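Local coordinates for DNA damage response protein Rtt109, putative (Neosartorya fumigata, PDB 5ZB9) that probably transfers the acetyl group of acetyl-CoA to lysine side chains of histones, notably histone H3, at residues S69-Y81 with F90-L102. Residues are numbered along the deposited sequence; the frame is centred on the assembly and turned at random.
Sequences SEVIIFGIEVLVY and FVSKADSTGYLHL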
# COMPACT_ATOMS: atom_id res chain seq x y z
N SER A 69 1.59 -13.71 -28.10
CA SER A 69 0.44 -13.83 -27.22
C SER A 69 0.79 -13.68 -25.73
O SER A 69 1.44 -14.55 -25.15
CB SER A 69 -0.26 -15.17 -27.45
OG SER A 69 0.62 -16.25 -27.21
N GLU A 70 0.37 -12.57 -25.15
CA GLU A 70 0.45 -12.38 -23.71
C GLU A 70 -0.95 -12.21 -23.14
O GLU A 70 -1.83 -11.67 -23.81
CB GLU A 70 1.29 -11.15 -23.36
CG GLU A 70 2.78 -11.30 -23.57
CD GLU A 70 3.54 -10.04 -23.17
OE1 GLU A 70 3.11 -9.36 -22.21
OE2 GLU A 70 4.56 -9.72 -23.83
N VAL A 71 -1.17 -12.67 -21.91
CA VAL A 71 -2.36 -12.23 -21.19
C VAL A 71 -2.00 -11.75 -19.79
O VAL A 71 -1.30 -12.44 -19.03
CB VAL A 71 -3.45 -13.33 -21.13
CG1 VAL A 71 -2.98 -14.56 -20.37
CG2 VAL A 71 -4.73 -12.77 -20.53
N ILE A 72 -2.45 -10.55 -19.46
CA ILE A 72 -2.25 -9.99 -18.13
C ILE A 72 -2.94 -10.85 -17.07
O ILE A 72 -4.11 -11.19 -17.22
CB ILE A 72 -2.77 -8.55 -18.06
CG1 ILE A 72 -1.84 -7.61 -18.83
CG2 ILE A 72 -2.89 -8.09 -16.61
CD1 ILE A 72 -2.38 -6.21 -18.94
N ILE A 73 -2.22 -11.19 -16.01
CA ILE A 73 -2.82 -11.97 -14.94
C ILE A 73 -2.98 -11.18 -13.64
O ILE A 73 -3.73 -11.59 -12.75
CB ILE A 73 -1.99 -13.23 -14.63
CG1 ILE A 73 -0.59 -12.83 -14.17
CG2 ILE A 73 -1.95 -14.14 -15.84
CD1 ILE A 73 0.14 -13.92 -13.43
N PHE A 74 -2.29 -10.06 -13.53
CA PHE A 74 -2.28 -9.33 -12.27
C PHE A 74 -1.86 -7.89 -12.46
O PHE A 74 -1.00 -7.60 -13.28
CB PHE A 74 -1.34 -10.02 -11.28
CG PHE A 74 -1.41 -9.47 -9.88
CD1 PHE A 74 -2.56 -9.63 -9.11
CD2 PHE A 74 -0.32 -8.80 -9.33
CE1 PHE A 74 -2.63 -9.13 -7.81
CE2 PHE A 74 -0.38 -8.30 -8.03
CZ PHE A 74 -1.54 -8.46 -7.27
N GLY A 75 -2.48 -6.99 -11.71
CA GLY A 75 -2.11 -5.60 -11.75
C GLY A 75 -2.09 -5.02 -10.35
O GLY A 75 -3.01 -5.25 -9.55
N ILE A 76 -1.04 -4.28 -10.03
CA ILE A 76 -0.97 -3.65 -8.71
C ILE A 76 -0.44 -2.23 -8.82
O ILE A 76 0.61 -1.98 -9.42
CB ILE A 76 -0.10 -4.49 -7.73
CG1 ILE A 76 0.04 -3.78 -6.40
CG2 ILE A 76 1.27 -4.82 -8.33
CD1 ILE A 76 0.65 -4.65 -5.33
N GLU A 77 -1.21 -1.29 -8.27
CA GLU A 77 -0.78 0.10 -8.23
C GLU A 77 -0.34 0.46 -6.82
O GLU A 77 -1.02 0.14 -5.85
CB GLU A 77 -1.88 1.06 -8.69
CG GLU A 77 -1.42 2.52 -8.72
CD GLU A 77 -2.50 3.48 -9.20
OE1 GLU A 77 -2.26 4.18 -10.22
OE2 GLU A 77 -3.56 3.56 -8.56
N VAL A 78 0.80 1.13 -6.73
CA VAL A 78 1.33 1.56 -5.44
C VAL A 78 1.70 3.03 -5.49
O VAL A 78 2.42 3.45 -6.39
CB VAL A 78 2.56 0.75 -5.04
CG1 VAL A 78 3.01 1.17 -3.67
CG2 VAL A 78 2.27 -0.75 -5.10
N LEU A 79 1.21 3.81 -4.53
CA LEU A 79 1.55 5.22 -4.44
C LEU A 79 2.60 5.45 -3.37
O LEU A 79 2.44 5.02 -2.22
CB LEU A 79 0.30 6.05 -4.14
CG LEU A 79 -0.96 5.72 -4.94
CD1 LEU A 79 -2.13 6.55 -4.43
CD2 LEU A 79 -0.74 5.94 -6.43
N VAL A 80 3.69 6.13 -3.74
CA VAL A 80 4.73 6.46 -2.77
C VAL A 80 4.65 7.94 -2.43
O VAL A 80 4.83 8.79 -3.30
CB VAL A 80 6.14 6.13 -3.29
CG1 VAL A 80 7.18 6.38 -2.20
CG2 VAL A 80 6.22 4.69 -3.77
N TYR A 81 4.35 8.24 -1.17
CA TYR A 81 4.31 9.61 -0.68
C TYR A 81 5.60 9.94 0.07
O TYR A 81 6.17 9.07 0.73
CB TYR A 81 3.12 9.84 0.25
CG TYR A 81 1.76 9.58 -0.36
CD1 TYR A 81 1.18 8.32 -0.30
CD2 TYR A 81 1.05 10.60 -0.97
CE1 TYR A 81 -0.07 8.09 -0.84
CE2 TYR A 81 -0.19 10.37 -1.53
CZ TYR A 81 -0.75 9.12 -1.46
OH TYR A 81 -1.99 8.90 -2.00
N PHE A 90 1.83 3.19 -0.25
CA PHE A 90 0.42 2.85 -0.15
C PHE A 90 -0.07 2.07 -1.36
O PHE A 90 0.12 2.50 -2.50
CB PHE A 90 -0.43 4.11 0.01
CG PHE A 90 -1.91 3.86 -0.04
CD1 PHE A 90 -2.56 3.26 1.03
CD2 PHE A 90 -2.65 4.22 -1.15
CE1 PHE A 90 -3.93 3.02 0.98
CE2 PHE A 90 -4.02 3.99 -1.20
CZ PHE A 90 -4.66 3.38 -0.14
N VAL A 91 -0.71 0.93 -1.10
CA VAL A 91 -1.30 0.12 -2.17
C VAL A 91 -2.67 0.68 -2.51
O VAL A 91 -3.56 0.71 -1.66
CB VAL A 91 -1.43 -1.36 -1.77
CG1 VAL A 91 -1.93 -2.19 -2.95
CG2 VAL A 91 -0.10 -1.88 -1.24
N SER A 92 -2.86 1.14 -3.75
CA SER A 92 -4.13 1.74 -4.12
C SER A 92 -5.00 0.78 -4.89
O SER A 92 -6.23 0.84 -4.80
CB SER A 92 -3.90 3.01 -4.94
OG SER A 92 -3.09 2.75 -6.07
N LYS A 93 -4.38 -0.13 -5.64
CA LYS A 93 -5.11 -1.06 -6.50
C LYS A 93 -4.40 -2.40 -6.59
O LYS A 93 -3.17 -2.46 -6.63
CB LYS A 93 -5.29 -0.49 -7.92
CG LYS A 93 -6.16 0.75 -8.02
CD LYS A 93 -5.95 1.49 -9.34
CE LYS A 93 -6.69 2.82 -9.32
NZ LYS A 93 -6.19 3.78 -10.35
N ALA A 94 -5.17 -3.47 -6.63
CA ALA A 94 -4.62 -4.80 -6.84
C ALA A 94 -5.72 -5.73 -7.30
O ALA A 94 -6.66 -5.99 -6.55
CB ALA A 94 -3.97 -5.33 -5.58
N ASP A 95 -5.63 -6.20 -8.53
CA ASP A 95 -6.64 -7.10 -9.07
C ASP A 95 -5.99 -8.17 -9.92
O ASP A 95 -4.87 -8.01 -10.39
CB ASP A 95 -7.66 -6.32 -9.90
CG ASP A 95 -9.07 -6.91 -9.81
OD1 ASP A 95 -9.23 -7.99 -9.19
OD2 ASP A 95 -10.01 -6.29 -10.35
N SER A 96 -6.70 -9.28 -10.10
CA SER A 96 -6.27 -10.33 -11.01
C SER A 96 -7.28 -10.40 -12.14
O SER A 96 -8.33 -9.77 -12.08
CB SER A 96 -6.17 -11.67 -10.31
OG SER A 96 -7.45 -12.08 -9.87
N THR A 97 -6.96 -11.15 -13.18
CA THR A 97 -7.86 -11.26 -14.32
C THR A 97 -8.55 -12.61 -14.32
O THR A 97 -9.65 -12.76 -14.83
CB THR A 97 -7.13 -11.05 -15.65
OG1 THR A 97 -6.02 -11.95 -15.72
CG2 THR A 97 -6.62 -9.63 -15.74
N GLY A 98 -7.88 -13.60 -13.74
CA GLY A 98 -8.43 -14.94 -13.66
C GLY A 98 -7.85 -15.86 -14.71
O GLY A 98 -8.31 -16.99 -14.86
N TYR A 99 -6.84 -15.39 -15.44
CA TYR A 99 -6.26 -16.17 -16.53
C TYR A 99 -4.93 -16.82 -16.18
O TYR A 99 -4.27 -17.39 -17.04
CB TYR A 99 -6.12 -15.29 -17.78
CG TYR A 99 -7.47 -14.85 -18.27
CD1 TYR A 99 -8.33 -15.76 -18.90
CD2 TYR A 99 -7.92 -13.56 -18.07
CE1 TYR A 99 -9.58 -15.37 -19.33
CE2 TYR A 99 -9.17 -13.16 -18.50
CZ TYR A 99 -10.00 -14.08 -19.13
OH TYR A 99 -11.25 -13.69 -19.55
N LEU A 100 -4.56 -16.75 -14.91
CA LEU A 100 -3.33 -17.37 -14.44
C LEU A 100 -3.30 -18.87 -14.71
O LEU A 100 -2.23 -19.46 -14.87
CB LEU A 100 -3.14 -17.09 -12.95
CG LEU A 100 -1.94 -17.74 -12.26
CD1 LEU A 100 -0.64 -17.36 -12.96
CD2 LEU A 100 -1.90 -17.36 -10.78
N HIS A 101 -4.48 -19.49 -14.77
CA HIS A 101 -4.58 -20.93 -15.00
C HIS A 101 -4.04 -21.36 -16.37
O HIS A 101 -3.67 -22.52 -16.57
CB HIS A 101 -6.02 -21.41 -14.83
CG HIS A 101 -6.96 -20.90 -15.89
ND1 HIS A 101 -7.58 -19.68 -15.80
CD2 HIS A 101 -7.38 -21.46 -17.04
CE1 HIS A 101 -8.34 -19.50 -16.86
NE2 HIS A 101 -8.24 -20.56 -17.63
N LEU A 102 -3.97 -20.42 -17.31
CA LEU A 102 -3.42 -20.70 -18.64
C LEU A 102 -1.91 -20.86 -18.62
O LEU A 102 -1.28 -21.06 -19.67
CB LEU A 102 -3.80 -19.58 -19.61
CG LEU A 102 -5.29 -19.35 -19.79
CD1 LEU A 102 -5.53 -18.17 -20.72
CD2 LEU A 102 -5.96 -20.61 -20.30
O HOH W 1 -5.16 -14.10 -13.00
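The carboxylate of Glu77 meets the side chains of Ser92 and Lys93 through one oxygen. Ser92 OG donates to Glu77 OE2 at 2.7 Å, on the anti side and 24° out of the carboxylate plane; the Lys93 chain runs alongside that of Glu77, and its NZ adds a weak, 3.2 Å salt bridge to the same OE2. With CG anti to the backbone N (chi1 -177°), the Glu77 chain reaches out fully extended, and its OE1 is taken by Tyr424. Hydrogen-bonded pairs run from Leu79–Phe90 through Glu77–Lys93 to Gly75–Asp95, where Gly75 N donates to Asp95 O at 2.9 Å. A classic beta bulge at Ser92 and Lys93, opposite Glu77, shifts the register by one: Ser92 N and, weakly, Lys93 N both donate to Glu77 O. This is a beta hairpin, its strands antiparallel, within the central sheet of the acetyltransferase; Ala94 and Ser96 at the far end of its second strand belong to the CoA site. Beyond the Phe74–Ser96 pair, Thr97 N donates to Ile73 O from above the carbonyl plane. Thr97 OG1 donates to Ile72 O at 2.5 Å, while a water donates to Ile73 O and accepts from Gly98 N. Among apolar contacts, Leu79 CD1 lies at the edge of the Phe90 ring, 4.1 Å from Phe90 CD2, and Ile73 CD1 packs on Leu100 CD1 at 3.6 Å. Phe74, Ile76 and Val78 share a face packed against helix 111-127.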